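Local coordinates for protein N(2),N(2)-dimethylguanosine tRNA methyltransferase (Pyrococcus horikoshii, PDB 2EJU) that probably dimethylates the N2 of guanine 26 in a number of tRNAs, taking both methyl groups from S-adenosyl-L-methionine, at residues Y350-T355 with I362-P367; V195-L200 with H225-F230; K12-K17 with K88-L93. All blocks are in the same frame, centred on the assembly; numbering follows the deposited sequence.

From the N terminus, contact 3 comes first: it closes a loop of 70 residues by bringing strand 11-15 of the N-terminal hairpin against helix 81-92 of the methyltransferase core. Contact 2 follows, packing helix 192-209 on strand 226-235 of the central sheet, with 24 residues between the segments. Contact 1 is the most local, a C-terminal hairpin with six residues between its segments. The three are in series; none nests or crosses. Contacts 1 and 3 lie on opposite sides of the chain's centre, about 46 Å apart between centres. Contacts 1 and 2 do not touch, yet Glu194 forms salt bridges with both Lys363 and Arg198.

Contact 1: residues Y350-T355 with I362-P367; sequences YEATRT and IKTSAP
Thr353 and Lys363 form the regular, tightly bonded part of this contact, an antiparallel hydrogen-bonded pair in which Thr353 N lies 2.9 Å from Lys363 O, in the plane of that carbonyl; Lys363 N answers to Thr353 O. Next to it, Ala352 and Thr364 make the non-hydrogen-bonded pair, their CA atoms drawn to 4.3 Å. With its hydroxyl anti to the backbone N (chi1 -176°), Thr364 brings OG1 to 2.7 Å from Glu351 O. Glu351 O also accepts from Ser365 N at 3.2 Å, both donors being tilted out of the carbonyl plane, so two bonds grip it. The two strands, 352-355 and 361-364, are the arms of a beta hairpin, and the exit of the second arm is an ST turn: Ala366 N donates back to Thr364 OG1 over 3.1 Å, a nearly straight bond at 165°. A valine in place of Thr364 would probably leave Ala366 N without its acceptor and take one of the two donors from Glu351 O. Lys363 packs its CG on Thr355 CB, while its ammonium end leads away to Glu194 and to the carbonyls of Ile318 and Leu320. The other end is looser. Ala366 CB sits over one face of the Tyr350 ring, 3.9 Å from the centroid and 23° off the normal, with Ser365 OG at the ring edge. Glu351 N donates to Ser365 OG, and the exposed Glu351 carboxylate meets Ser365 mainly through a water that stands 2.7 Å from Ser365 OG and donates to Glu351 OE1.

Contact 2: residues V195-L200 with H225-F230; sequences VGTRIL and HYFRAF
The Phe227 ring meets helix 192-209 with Thr197 OG1 at its edge, near the ring plane and 3.3 Å from Phe227 CD2. Gly196 C approaches obliquely, 3.8 Å from Phe227 CD2, and the ring of Tyr222 also meets that of Phe227, their planes at about 60°. The second flat group, the Arg228 guanidinium, carries Phe230 over one face, with Phe230 CE2 3.7 Å above the plane and offset toward the rim; this pair lies within the strand, not across the contact. With CG beside the backbone N (chi1 -57°), the Phe227 ring is directed at the helix. The fit depends on the bare Gly196: a beta carbon built on it would lie 2.7 Å from Phe227 CE2, a clash. Thr197 OG1 touches the ring but spends its polarity on His193 O, one turn back in the helix. The apolar remainder of the interface belongs to Leu200, whose CG is anti to its N (chi1 -178°) and whose CD2 branch reaches the strand between two side chains, 3.9 Å from Phe227 CB and 4.0 Å from Ala229 CB. Helix and strand axes run 8.4 Å apart at 43°, a helix packed on a sheet. Arg228 forms a salt bridge with Asp136 and lies close to Arg61, predicted to bind S-adenosyl-L-methionine. Strand 226-235 lies between strands 158-164 and 213-223; Phe227 and Ala229 face helix 192-209, while Arg228, on the other face of the strand, packs on Asn35 and Val39 of helix 33-46.

Contact 3: residues K12-K17 with K88-L93; sequences KILIPK and KRNVML
The N-terminal hairpin of strands 4-8 and 11-15 is joined to helix 81-92 of the class I methyltransferase core chiefly through the side-chain amide of Asn90, which grips both backbone polar atoms of Leu14. Leu14 N donates to Asn90 OD1 at 2.6 Å with an N-H...O angle of 164°, though it comes from above the amide plane and not along a lone pair. In return Asn90 ND2 donates to Leu14 O at 3.2 Å, here on a lone pair of the carbonyl and near the plane of the amide. With CG beside the backbone N (chi1 -72°) the amide is presented to Leu14. The other edge of strand 11-15 is taken up by its partner, Ile13 bonding to Val6 and Ile15 to Ile4, so the amide occupies the place a further strand could take. Aliphatic side chains surround the amide. Ile13 CB rests 3.6 Å from Asn90 OD1, and the Ile13 side chain runs on to Ile60 and Ile63 of helix 60-68. Leu93 CD2 and Leu14 CG form the apolar pair, 3.9 Å apart, the two leucines crossing at about a right angle. On the outer side Leu14 CD1 lies against the extended Arg89 chain, 3.6 Å from Arg89 NE. Strand and helix axes run nearly antiparallel, at 155°. Asn94 ND2, bonded to both Lys12 O and Asn90 O, is a second tie between strand and helix. Leu14 N, Leu14 O and Thr58 O, which also accepts from Asn90 ND2, together assign the amide's oxygen and nitrogen; exchanging them would set donor against donor and acceptor against acceptor. This two-way bond is consistent with a fixed rotation of the Asn90 amide and probably sets how the strand lies along the helix, with the nearest atoms of the Ile13 side chain and the bound S-adenosyl-L-homocysteine about 7 Å apart.

Contact 1: residues Y350-T355 with I362-P367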
ATOM      1  N   TYR A 350       7.220 -27.283  10.737  1.00 29.67           N
ATOM      2  CA  TYR A 350       6.812 -26.345   9.697  1.00 29.11           C
ATOM      3  C   TYR A 350       6.761 -24.905  10.184  1.00 28.78           C
ATOM      4  O   TYR A 350       6.468 -24.633  11.348  1.00 28.73           O
ATOM      5  CB  TYR A 350       5.434 -26.707   9.132  1.00 28.15           C
ATOM      6  CG  TYR A 350       5.388 -28.020   8.394  1.00 27.18           C
ATOM      7  CD1 TYR A 350       5.005 -29.193   9.043  1.00 26.45           C
ATOM      8  CD2 TYR A 350       5.760 -28.097   7.049  1.00 24.46           C
ATOM      9  CE1 TYR A 350       4.993 -30.414   8.372  1.00 27.76           C
ATOM     10  CE2 TYR A 350       5.753 -29.312   6.370  1.00 24.17           C
ATOM     11  CZ  TYR A 350       5.371 -30.465   7.036  1.00 26.88           C
ATOM     12  OH  TYR A 350       5.385 -31.677   6.383  1.00 26.91           O
ATOM     13  N   GLU A 351       7.052 -23.984   9.274  1.00 28.76           N
ATOM     14  CA  GLU A 351       7.000 -22.568   9.578  1.00 27.28           C
ATOM     15  C   GLU A 351       5.521 -22.208   9.597  1.00 26.29           C
ATOM     16  O   GLU A 351       4.765 -22.643   8.726  1.00 24.86           O
ATOM     17  CB  GLU A 351       7.709 -21.775   8.485  1.00 29.37           C
ATOM     18  CG  GLU A 351       9.221 -21.952   8.454  1.00 34.23           C
ATOM     19  CD  GLU A 351       9.818 -21.537   7.121  1.00 37.32           C
ATOM     20  OE1 GLU A 351       9.653 -22.286   6.131  1.00 39.73           O
ATOM     21  OE2 GLU A 351      10.439 -20.459   7.057  1.00 37.06           O
ATOM     22  N   ALA A 352       5.102 -21.431  10.588  1.00 26.20           N
ATOM     23  CA  ALA A 352       3.705 -21.028  10.682  1.00 26.07           C
ATOM     24  C   ALA A 352       3.566 -19.764  11.518  1.00 26.22           C
ATOM     25  O   ALA A 352       4.135 -19.661  12.605  1.00 27.45           O
ATOM     26  CB  ALA A 352       2.877 -22.150  11.285  1.00 25.13           C
ATOM     27  N   THR A 353       2.814 -18.800  11.002  1.00 24.48           N
ATOM     28  CA  THR A 353       2.605 -17.539  11.705  1.00 25.55           C
ATOM     29  C   THR A 353       1.201 -17.028  11.438  1.00 26.31           C
ATOM     30  O   THR A 353       0.497 -17.528  10.558  1.00 25.37           O
ATOM     31  CB  THR A 353       3.573 -16.436  11.214  1.00 25.78           C
ATOM     32  OG1 THR A 353       3.202 -16.035   9.886  1.00 25.22           O
ATOM     33  CG2 THR A 353       5.010 -16.943  11.192  1.00 25.30           C
ATOM     34  N   ARG A 354       0.797 -16.027  12.207  1.00 26.24           N
ATOM     35  CA  ARG A 354      -0.499 -15.411  12.002  1.00 28.44           C
ATOM     36  C   ARG A 354      -0.248 -14.451  10.842  1.00 27.00           C
ATOM     37  O   ARG A 354       0.899 -14.272  10.422  1.00 25.50           O
ATOM     38  CB  ARG A 354      -0.925 -14.630  13.245  1.00 31.68           C
ATOM     39  CG  ARG A 354      -1.192 -15.493  14.462  1.00 34.59           C
ATOM     40  CD  ARG A 354      -1.235 -14.657  15.726  1.00 39.91           C
ATOM     41  NE  ARG A 354      -1.478 -15.480  16.908  1.00 44.47           N
ATOM     42  CZ  ARG A 354      -2.674 -15.928  17.276  1.00 44.55           C
ATOM     43  NH1 ARG A 354      -2.796 -16.676  18.362  1.00 45.04           N
ATOM     44  NH2 ARG A 354      -3.751 -15.611  16.569  1.00 45.56           N
ATOM     45  N   THR A 355      -1.310 -13.850  10.318  1.00 26.48           N
ATOM     46  CA  THR A 355      -1.185 -12.889   9.223  1.00 26.95           C
ATOM     47  C   THR A 355      -2.133 -11.712   9.426  1.00 26.10           C
ATOM     48  O   THR A 355      -3.251 -11.885   9.904  1.00 26.12           O
ATOM     49  CB  THR A 355      -1.497 -13.529   7.848  1.00 26.66           C
ATOM     50  OG1 THR A 355      -1.531 -12.503   6.845  1.00 26.41           O
ATOM     51  CG2 THR A 355      -2.842 -14.249   7.879  1.00 29.10           C
ATOM     52  N   ILE A 362      -3.733 -18.417   8.716  1.00 23.51           N
ATOM     53  CA  ILE A 362      -2.426 -18.911   9.111  1.00 22.37           C
ATOM     54  C   ILE A 362      -1.529 -19.107   7.894  1.00 22.42           C
ATOM     55  O   ILE A 362      -1.885 -19.820   6.953  1.00 21.20           O
ATOM     56  CB  ILE A 362      -2.520 -20.257   9.859  1.00 22.98           C
ATOM     57  CG1 ILE A 362      -3.232 -20.071  11.198  1.00 21.89           C
ATOM     58  CG2 ILE A 362      -1.121 -20.818  10.097  1.00 21.71           C
ATOM     59  CD1 ILE A 362      -3.507 -21.373  11.915  1.00 25.32           C
ATOM     60  N   LYS A 363      -0.374 -18.449   7.931  1.00 23.61           N
ATOM     61  CA  LYS A 363       0.640 -18.540   6.886  1.00 25.19           C
ATOM     62  C   LYS A 363       1.507 -19.733   7.269  1.00 24.98           C
ATOM     63  O   LYS A 363       1.975 -19.817   8.407  1.00 24.81           O
ATOM     64  CB  LYS A 363       1.509 -17.282   6.886  1.00 25.35           C
ATOM     65  CG  LYS A 363       0.837 -16.034   6.344  1.00 27.44           C
ATOM     66  CD  LYS A 363       0.938 -15.989   4.843  1.00 27.75           C
ATOM     67  CE  LYS A 363       0.454 -14.662   4.282  1.00 27.72           C
ATOM     68  NZ  LYS A 363       0.512 -14.691   2.794  1.00 24.80           N
ATOM     69  N   THR A 364       1.724 -20.650   6.336  1.00 22.79           N
ATOM     70  CA  THR A 364       2.546 -21.810   6.641  1.00 22.30           C
ATOM     71  C   THR A 364       3.182 -22.444   5.412  1.00 23.31           C
ATOM     72  O   THR A 364       2.679 -22.308   4.291  1.00 21.49           O
ATOM     73  CB  THR A 364       1.731 -22.893   7.382  1.00 22.47           C
ATOM     74  OG1 THR A 364       2.589 -23.979   7.746  1.00 21.96           O
ATOM     75  CG2 THR A 364       0.606 -23.420   6.494  1.00 21.29           C
ATOM     76  N   SER A 365       4.297 -23.136   5.635  1.00 23.57           N
ATOM     77  CA  SER A 365       5.005 -23.827   4.567  1.00 25.00           C
ATOM     78  C   SER A 365       4.380 -25.210   4.370  1.00 25.63           C
ATOM     79  O   SER A 365       4.597 -25.867   3.348  1.00 26.60           O
ATOM     80  CB  SER A 365       6.487 -23.978   4.929  1.00 26.28           C
ATOM     81  OG  SER A 365       6.650 -24.659   6.163  1.00 27.17           O
ATOM     82  N   ALA A 366       3.589 -25.636   5.352  1.00 24.80           N
ATOM     83  CA  ALA A 366       2.942 -26.946   5.320  1.00 24.87           C
ATOM     84  C   ALA A 366       1.983 -27.132   4.152  1.00 24.93           C
ATOM     85  O   ALA A 366       1.270 -26.209   3.774  1.00 25.31           O
ATOM     86  CB  ALA A 366       2.193 -27.192   6.632  1.00 22.32           C
ATOM     87  N   PRO A 367       1.960 -28.336   3.561  1.00 25.95           N
ATOM     88  CA  PRO A 367       1.064 -28.615   2.436  1.00 26.49           C
ATOM     89  C   PRO A 367      -0.367 -28.591   2.964  1.00 25.44           C
ATOM     90  O   PRO A 367      -0.599 -28.830   4.146  1.00 25.02           O
ATOM     91  CB  PRO A 367       1.478 -30.020   1.995  1.00 26.58           C
ATOM     92  CG  PRO A 367       2.904 -30.125   2.447  1.00 28.70           C
ATOM     93  CD  PRO A 367       2.866 -29.471   3.799  1.00 26.41           C
TER
HETATM   94  O   HOH W   1       9.199 -25.124   6.864  1.00 32.03           O

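Contact 2: residues V195-L200 with H225-F230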
ATOM      1  N   VAL A 195      -5.258 -11.474  -2.078  1.00 20.14           N
ATOM      2  CA  VAL A 195      -5.345 -11.511  -3.534  1.00 19.95           C
ATOM      3  C   VAL A 195      -5.491 -10.088  -4.057  1.00 20.28           C
ATOM      4  O   VAL A 195      -4.829  -9.707  -5.021  1.00 18.20           O
ATOM      5  CB  VAL A 195      -6.517 -12.384  -4.003  1.00 18.96           C
ATOM      6  CG1 VAL A 195      -6.687 -12.279  -5.512  1.00 17.11           C
ATOM      7  CG2 VAL A 195      -6.243 -13.843  -3.626  1.00 20.59           C
ATOM      8  N   GLY A 196      -6.342  -9.302  -3.400  1.00 18.84           N
ATOM      9  CA  GLY A 196      -6.526  -7.919  -3.796  1.00 19.05           C
ATOM     10  C   GLY A 196      -5.219  -7.142  -3.698  1.00 18.10           C
ATOM     11  O   GLY A 196      -4.915  -6.318  -4.562  1.00 16.50           O
ATOM     12  N   THR A 197      -4.444  -7.401  -2.645  1.00 15.78           N
ATOM     13  CA  THR A 197      -3.167  -6.721  -2.455  1.00 18.03           C
ATOM     14  C   THR A 197      -2.192  -7.155  -3.546  1.00 19.08           C
ATOM     15  O   THR A 197      -1.413  -6.348  -4.042  1.00 19.70           O
ATOM     16  CB  THR A 197      -2.536  -7.045  -1.070  1.00 19.74           C
ATOM     17  OG1 THR A 197      -3.414  -6.618  -0.019  1.00 20.94           O
ATOM     18  CG2 THR A 197      -1.199  -6.333  -0.908  1.00 19.51           C
ATOM     19  N   ARG A 198      -2.246  -8.433  -3.919  1.00 18.29           N
ATOM     20  CA  ARG A 198      -1.355  -8.951  -4.952  1.00 18.82           C
ATOM     21  C   ARG A 198      -1.777  -8.492  -6.336  1.00 19.01           C
ATOM     22  O   ARG A 198      -0.945  -8.388  -7.239  1.00 18.35           O
ATOM     23  CB  ARG A 198      -1.277 -10.479  -4.876  1.00 16.78           C
ATOM     24  CG  ARG A 198      -0.415 -10.947  -3.707  1.00 19.22           C
ATOM     25  CD  ARG A 198      -0.351 -12.466  -3.572  1.00 19.41           C
ATOM     26  NE  ARG A 198       0.373 -12.846  -2.358  1.00 18.01           N
ATOM     27  CZ  ARG A 198       1.699 -12.932  -2.259  1.00 22.00           C
ATOM     28  NH1 ARG A 198       2.253 -13.278  -1.104  1.00 19.82           N
ATOM     29  NH2 ARG A 198       2.471 -12.699  -3.320  1.00 19.57           N
ATOM     30  N   ILE A 199      -3.068  -8.214  -6.501  1.00 18.59           N
ATOM     31  CA  ILE A 199      -3.566  -7.707  -7.773  1.00 20.04           C
ATOM     32  C   ILE A 199      -3.031  -6.286  -7.936  1.00 19.37           C
ATOM     33  O   ILE A 199      -2.604  -5.898  -9.022  1.00 19.42           O
ATOM     34  CB  ILE A 199      -5.116  -7.663  -7.817  1.00 20.17           C
ATOM     35  CG1 ILE A 199      -5.665  -9.070  -8.043  1.00 21.19           C
ATOM     36  CG2 ILE A 199      -5.590  -6.728  -8.943  1.00 20.45           C
ATOM     37  CD1 ILE A 199      -7.168  -9.172  -7.895  1.00 22.75           C
ATOM     38  N   LEU A 200      -3.039  -5.516  -6.851  1.00 19.27           N
ATOM     39  CA  LEU A 200      -2.543  -4.141  -6.899  1.00 18.42           C
ATOM     40  C   LEU A 200      -1.052  -4.097  -7.239  1.00 19.40           C
ATOM     41  O   LEU A 200      -0.622  -3.314  -8.087  1.00 18.99           O
ATOM     42  CB  LEU A 200      -2.784  -3.436  -5.558  1.00 19.32           C
ATOM     43  CG  LEU A 200      -2.371  -1.957  -5.455  1.00 21.64           C
ATOM     44  CD1 LEU A 200      -3.174  -1.119  -6.432  1.00 21.99           C
ATOM     45  CD2 LEU A 200      -2.596  -1.460  -4.028  1.00 23.68           C
ATOM     46  N   HIS A 225     -10.062  -2.189   5.154  1.00 33.01           N
ATOM     47  CA  HIS A 225     -10.662  -2.023   3.841  1.00 33.39           C
ATOM     48  C   HIS A 225      -9.960  -1.115   2.839  1.00 33.13           C
ATOM     49  O   HIS A 225     -10.606  -0.495   1.996  1.00 32.45           O
ATOM     50  CB  HIS A 225     -12.119  -1.597   4.012  1.00 36.32           C
ATOM     51  CG  HIS A 225     -12.942  -2.604   4.750  1.00 37.27           C
ATOM     52  ND1 HIS A 225     -13.224  -3.850   4.232  1.00 38.68           N
ATOM     53  CD2 HIS A 225     -13.485  -2.578   5.990  1.00 38.21           C
ATOM     54  CE1 HIS A 225     -13.904  -4.550   5.124  1.00 38.71           C
ATOM     55  NE2 HIS A 225     -14.073  -3.801   6.199  1.00 38.93           N
ATOM     56  N   TYR A 226      -8.641  -1.025   2.939  1.00 30.48           N
ATOM     57  CA  TYR A 226      -7.879  -0.253   1.975  1.00 30.40           C
ATOM     58  C   TYR A 226      -6.600  -1.033   1.711  1.00 28.64           C
ATOM     59  O   TYR A 226      -6.122  -1.773   2.571  1.00 27.46           O
ATOM     60  CB  TYR A 226      -7.606   1.186   2.461  1.00 32.57           C
ATOM     61  CG  TYR A 226      -6.569   1.383   3.547  1.00 33.27           C
ATOM     62  CD1 TYR A 226      -5.207   1.254   3.278  1.00 33.98           C
ATOM     63  CD2 TYR A 226      -6.953   1.756   4.839  1.00 35.89           C
ATOM     64  CE1 TYR A 226      -4.247   1.496   4.267  1.00 35.72           C
ATOM     65  CE2 TYR A 226      -6.006   1.998   5.837  1.00 36.01           C
ATOM     66  CZ  TYR A 226      -4.652   1.866   5.545  1.00 38.35           C
ATOM     67  OH  TYR A 226      -3.708   2.101   6.527  1.00 40.35           O
ATOM     68  N   PHE A 227      -6.077  -0.900   0.502  1.00 26.29           N
ATOM     69  CA  PHE A 227      -4.872  -1.608   0.116  1.00 25.99           C
ATOM     70  C   PHE A 227      -3.746  -0.619  -0.099  1.00 24.87           C
ATOM     71  O   PHE A 227      -3.951   0.452  -0.671  1.00 25.20           O
ATOM     72  CB  PHE A 227      -5.133  -2.414  -1.156  1.00 23.27           C
ATOM     73  CG  PHE A 227      -6.265  -3.389  -1.024  1.00 25.23           C
ATOM     74  CD1 PHE A 227      -7.587  -2.946  -0.986  1.00 26.50           C
ATOM     75  CD2 PHE A 227      -6.011  -4.752  -0.912  1.00 23.39           C
ATOM     76  CE1 PHE A 227      -8.635  -3.850  -0.838  1.00 26.99           C
ATOM     77  CE2 PHE A 227      -7.048  -5.659  -0.765  1.00 24.30           C
ATOM     78  CZ  PHE A 227      -8.363  -5.213  -0.726  1.00 26.03           C
ATOM     79  N   ARG A 228      -2.562  -0.993   0.372  1.00 24.87           N
ATOM     80  CA  ARG A 228      -1.376  -0.154   0.282  1.00 25.26           C
ATOM     81  C   ARG A 228      -0.211  -0.942  -0.304  1.00 23.77           C
ATOM     82  O   ARG A 228      -0.011  -2.106   0.025  1.00 24.03           O
ATOM     83  CB  ARG A 228      -0.981   0.329   1.680  1.00 28.16           C
ATOM     84  CG  ARG A 228      -1.065   1.823   1.920  1.00 33.48           C
ATOM     85  CD  ARG A 228      -0.177   2.612   0.982  1.00 36.28           C
ATOM     86  NE  ARG A 228       0.368   3.799   1.636  1.00 36.56           N
ATOM     87  CZ  ARG A 228       0.663   4.935   1.012  1.00 37.92           C
ATOM     88  NH1 ARG A 228       0.456   5.056  -0.293  1.00 35.81           N
ATOM     89  NH2 ARG A 228       1.183   5.947   1.697  1.00 38.00           N
ATOM     90  N   ALA A 229       0.567  -0.292  -1.157  1.00 23.04           N
ATOM     91  CA  ALA A 229       1.720  -0.937  -1.762  1.00 22.91           C
ATOM     92  C   ALA A 229       2.850   0.067  -1.977  1.00 22.55           C
ATOM     93  O   ALA A 229       2.647   1.115  -2.596  1.00 23.43           O
ATOM     94  CB  ALA A 229       1.323  -1.576  -3.097  1.00 19.81           C
ATOM     95  N   PHE A 230       4.029  -0.254  -1.448  1.00 20.95           N
ATOM     96  CA  PHE A 230       5.209   0.588  -1.622  1.00 20.08           C
ATOM     97  C   PHE A 230       6.179  -0.230  -2.470  1.00 19.52           C
ATOM     98  O   PHE A 230       6.565  -1.333  -2.086  1.00 18.39           O
ATOM     99  CB  PHE A 230       5.889   0.904  -0.283  1.00 21.08           C
ATOM    100  CG  PHE A 230       5.052   1.726   0.663  1.00 22.18           C
ATOM    101  CD1 PHE A 230       4.224   1.111   1.597  1.00 19.70           C
ATOM    102  CD2 PHE A 230       5.119   3.117   0.638  1.00 22.52           C
ATOM    103  CE1 PHE A 230       3.473   1.869   2.501  1.00 21.04           C
ATOM    104  CE2 PHE A 230       4.374   3.888   1.537  1.00 22.75           C
ATOM    105  CZ  PHE A 230       3.549   3.261   2.471  1.00 22.44           C
TER

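Contact 3: residues K12-K17 with K88-L93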
ATOM      1  N   LYS A  12       0.015  20.490  12.863  1.00 35.68           N
ATOM      2  CA  LYS A  12      -1.171  21.141  13.397  1.00 37.92           C
ATOM      3  C   LYS A  12      -1.860  21.732  12.174  1.00 38.04           C
ATOM      4  O   LYS A  12      -1.315  22.617  11.513  1.00 40.22           O
ATOM      5  CB  LYS A  12      -0.781  22.254  14.375  1.00 41.61           C
ATOM      6  CG  LYS A  12      -0.133  21.749  15.659  1.00 45.54           C
ATOM      7  CD  LYS A  12       0.316  22.891  16.568  1.00 50.30           C
ATOM      8  CE  LYS A  12      -0.852  23.766  17.019  1.00 52.69           C
ATOM      9  NZ  LYS A  12      -1.863  23.011  17.816  1.00 55.68           N
ATOM     10  N   ILE A  13      -3.045  21.227  11.853  1.00 36.09           N
ATOM     11  CA  ILE A  13      -3.766  21.712  10.686  1.00 35.93           C
ATOM     12  C   ILE A  13      -5.185  22.133  11.004  1.00 36.14           C
ATOM     13  O   ILE A  13      -5.733  21.807  12.053  1.00 36.90           O
ATOM     14  CB  ILE A  13      -3.861  20.634   9.581  1.00 34.15           C
ATOM     15  CG1 ILE A  13      -4.683  19.451  10.091  1.00 34.28           C
ATOM     16  CG2 ILE A  13      -2.469  20.184   9.160  1.00 33.62           C
ATOM     17  CD1 ILE A  13      -5.086  18.463   9.016  1.00 35.42           C
ATOM     18  N   LEU A  14      -5.773  22.860  10.067  1.00 35.84           N
ATOM     19  CA  LEU A  14      -7.140  23.319  10.193  1.00 36.55           C
ATOM     20  C   LEU A  14      -7.955  22.467   9.236  1.00 37.86           C
ATOM     21  O   LEU A  14      -7.554  22.254   8.088  1.00 37.14           O
ATOM     22  CB  LEU A  14      -7.239  24.787   9.781  1.00 36.11           C
ATOM     23  CG  LEU A  14      -6.474  25.794  10.644  1.00 38.79           C
ATOM     24  CD1 LEU A  14      -6.361  27.123   9.918  1.00 38.82           C
ATOM     25  CD2 LEU A  14      -7.188  25.963  11.975  1.00 39.38           C
ATOM     26  N   ILE A  15      -9.080  21.945   9.709  1.00 39.37           N
ATOM     27  CA  ILE A  15      -9.940  21.154   8.845  1.00 41.46           C
ATOM     28  C   ILE A  15     -11.332  21.766   8.869  1.00 44.97           C
ATOM     29  O   ILE A  15     -11.765  22.319   9.883  1.00 44.23           O
ATOM     30  CB  ILE A  15     -10.024  19.672   9.279  1.00 39.74           C
ATOM     31  CG1 ILE A  15     -10.732  19.555  10.628  1.00 39.92           C
ATOM     32  CG2 ILE A  15      -8.623  19.070   9.331  1.00 38.12           C
ATOM     33  CD1 ILE A  15     -11.005  18.124  11.048  1.00 37.42           C
ATOM     34  N   PRO A  16     -12.045  21.693   7.741  1.00 48.15           N
ATOM     35  CA  PRO A  16     -13.395  22.247   7.649  1.00 51.24           C
ATOM     36  C   PRO A  16     -14.369  21.570   8.608  1.00 54.47           C
ATOM     37  O   PRO A  16     -14.432  20.343   8.680  1.00 54.91           O
ATOM     38  CB  PRO A  16     -13.756  22.027   6.181  1.00 50.83           C
ATOM     39  CG  PRO A  16     -12.983  20.800   5.826  1.00 50.18           C
ATOM     40  CD  PRO A  16     -11.653  21.054   6.474  1.00 48.65           C
ATOM     41  N   LYS A  17     -15.118  22.381   9.351  1.00 58.01           N
ATOM     42  CA  LYS A  17     -16.093  21.866  10.306  1.00 60.98           C
ATOM     43  C   LYS A  17     -17.429  21.623   9.607  1.00 62.17           C
ATOM     44  O   LYS A  17     -17.985  22.528   8.986  1.00 62.77           O
ATOM     45  CB  LYS A  17     -16.286  22.865  11.452  1.00 62.02           C
ATOM     46  CG  LYS A  17     -17.081  22.314  12.629  1.00 63.76           C
ATOM     47  CD  LYS A  17     -17.226  23.346  13.738  1.00 64.86           C
ATOM     48  CE  LYS A  17     -18.457  24.217  13.542  1.00 65.02           C
ATOM     49  NZ  LYS A  17     -19.711  23.445  13.779  1.00 65.85           N
ATOM     50  N   LYS A  88      -2.347  25.895   1.533  1.00 26.36           N
ATOM     51  CA  LYS A  88      -1.468  27.041   1.764  1.00 26.85           C
ATOM     52  C   LYS A  88      -1.556  27.510   3.217  1.00 27.67           C
ATOM     53  O   LYS A  88      -0.546  27.804   3.862  1.00 25.58           O
ATOM     54  CB  LYS A  88      -1.841  28.200   0.828  1.00 28.27           C
ATOM     55  CG  LYS A  88      -1.532  27.957  -0.651  1.00 24.89           C
ATOM     56  CD  LYS A  88      -1.801  29.202  -1.495  1.00 27.40           C
ATOM     57  CE  LYS A  88      -3.280  29.566  -1.501  1.00 27.76           C
ATOM     58  NZ  LYS A  88      -3.578  30.765  -2.339  1.00 29.80           N
ATOM     59  N   ARG A  89      -2.776  27.567   3.733  1.00 26.34           N
ATOM     60  CA  ARG A  89      -2.988  27.999   5.101  1.00 27.63           C
ATOM     61  C   ARG A  89      -2.352  27.038   6.102  1.00 26.33           C
ATOM     62  O   ARG A  89      -1.660  27.460   7.026  1.00 25.53           O
ATOM     63  CB  ARG A  89      -4.487  28.129   5.363  1.00 30.77           C
ATOM     64  CG  ARG A  89      -4.825  28.850   6.643  1.00 38.08           C
ATOM     65  CD  ARG A  89      -6.271  29.295   6.616  1.00 42.78           C
ATOM     66  NE  ARG A  89      -6.641  30.031   7.820  1.00 47.97           N
ATOM     67  CZ  ARG A  89      -7.865  30.487   8.057  1.00 50.33           C
ATOM     68  NH1 ARG A  89      -8.828  30.282   7.167  1.00 51.46           N
ATOM     69  NH2 ARG A  89      -8.126  31.142   9.181  1.00 52.32           N
ATOM     70  N   ASN A  90      -2.570  25.742   5.916  1.00 25.56           N
ATOM     71  CA  ASN A  90      -2.000  24.773   6.838  1.00 25.70           C
ATOM     72  C   ASN A  90      -0.483  24.709   6.777  1.00 26.42           C
ATOM     73  O   ASN A  90       0.164  24.417   7.782  1.00 26.47           O
ATOM     74  CB  ASN A  90      -2.607  23.388   6.613  1.00 26.52           C
ATOM     75  CG  ASN A  90      -4.044  23.305   7.101  1.00 27.75           C
ATOM     76  OD1 ASN A  90      -4.384  23.873   8.139  1.00 27.95           O
ATOM     77  ND2 ASN A  90      -4.888  22.589   6.366  1.00 24.67           N
ATOM     78  N   VAL A  91       0.093  24.982   5.609  1.00 26.22           N
ATOM     79  CA  VAL A  91       1.544  24.961   5.490  1.00 27.16           C
ATOM     80  C   VAL A  91       2.134  26.108   6.299  1.00 28.25           C
ATOM     81  O   VAL A  91       3.088  25.925   7.050  1.00 30.95           O
ATOM     82  CB  VAL A  91       2.009  25.105   4.017  1.00 26.26           C
ATOM     83  CG1 VAL A  91       3.503  25.420   3.974  1.00 27.19           C
ATOM     84  CG2 VAL A  91       1.743  23.822   3.260  1.00 24.29           C
ATOM     85  N   MET A  92       1.559  27.294   6.155  1.00 30.26           N
ATOM     86  CA  MET A  92       2.073  28.447   6.880  1.00 31.85           C
ATOM     87  C   MET A  92       1.786  28.362   8.369  1.00 31.55           C
ATOM     88  O   MET A  92       2.276  29.169   9.158  1.00 32.17           O
ATOM     89  CB  MET A  92       1.507  29.736   6.290  1.00 33.42           C
ATOM     90  CG  MET A  92       1.999  29.986   4.876  1.00 36.68           C
ATOM     91  SD  MET A  92       3.740  29.475   4.683  1.00 42.95           S
ATOM     92  CE  MET A  92       4.612  30.758   5.653  1.00 37.35           C
ATOM     93  N   LEU A  93       1.003  27.363   8.751  1.00 31.68           N
ATOM     94  CA  LEU A  93       0.669  27.162  10.148  1.00 30.76           C
ATOM     95  C   LEU A  93       1.758  26.306  10.792  1.00 30.13           C
ATOM     96  O   LEU A  93       1.873  26.235  12.016  1.00 30.94           O
ATOM     97  CB  LEU A  93      -0.688  26.462  10.257  1.00 32.60           C
ATOM     98  CG  LEU A  93      -1.371  26.472  11.624  1.00 36.30           C
ATOM     99  CD1 LEU A  93      -1.603  27.916  12.064  1.00 35.90           C
ATOM    100  CD2 LEU A  93      -2.693  25.716  11.540  1.00 37.64           C
TER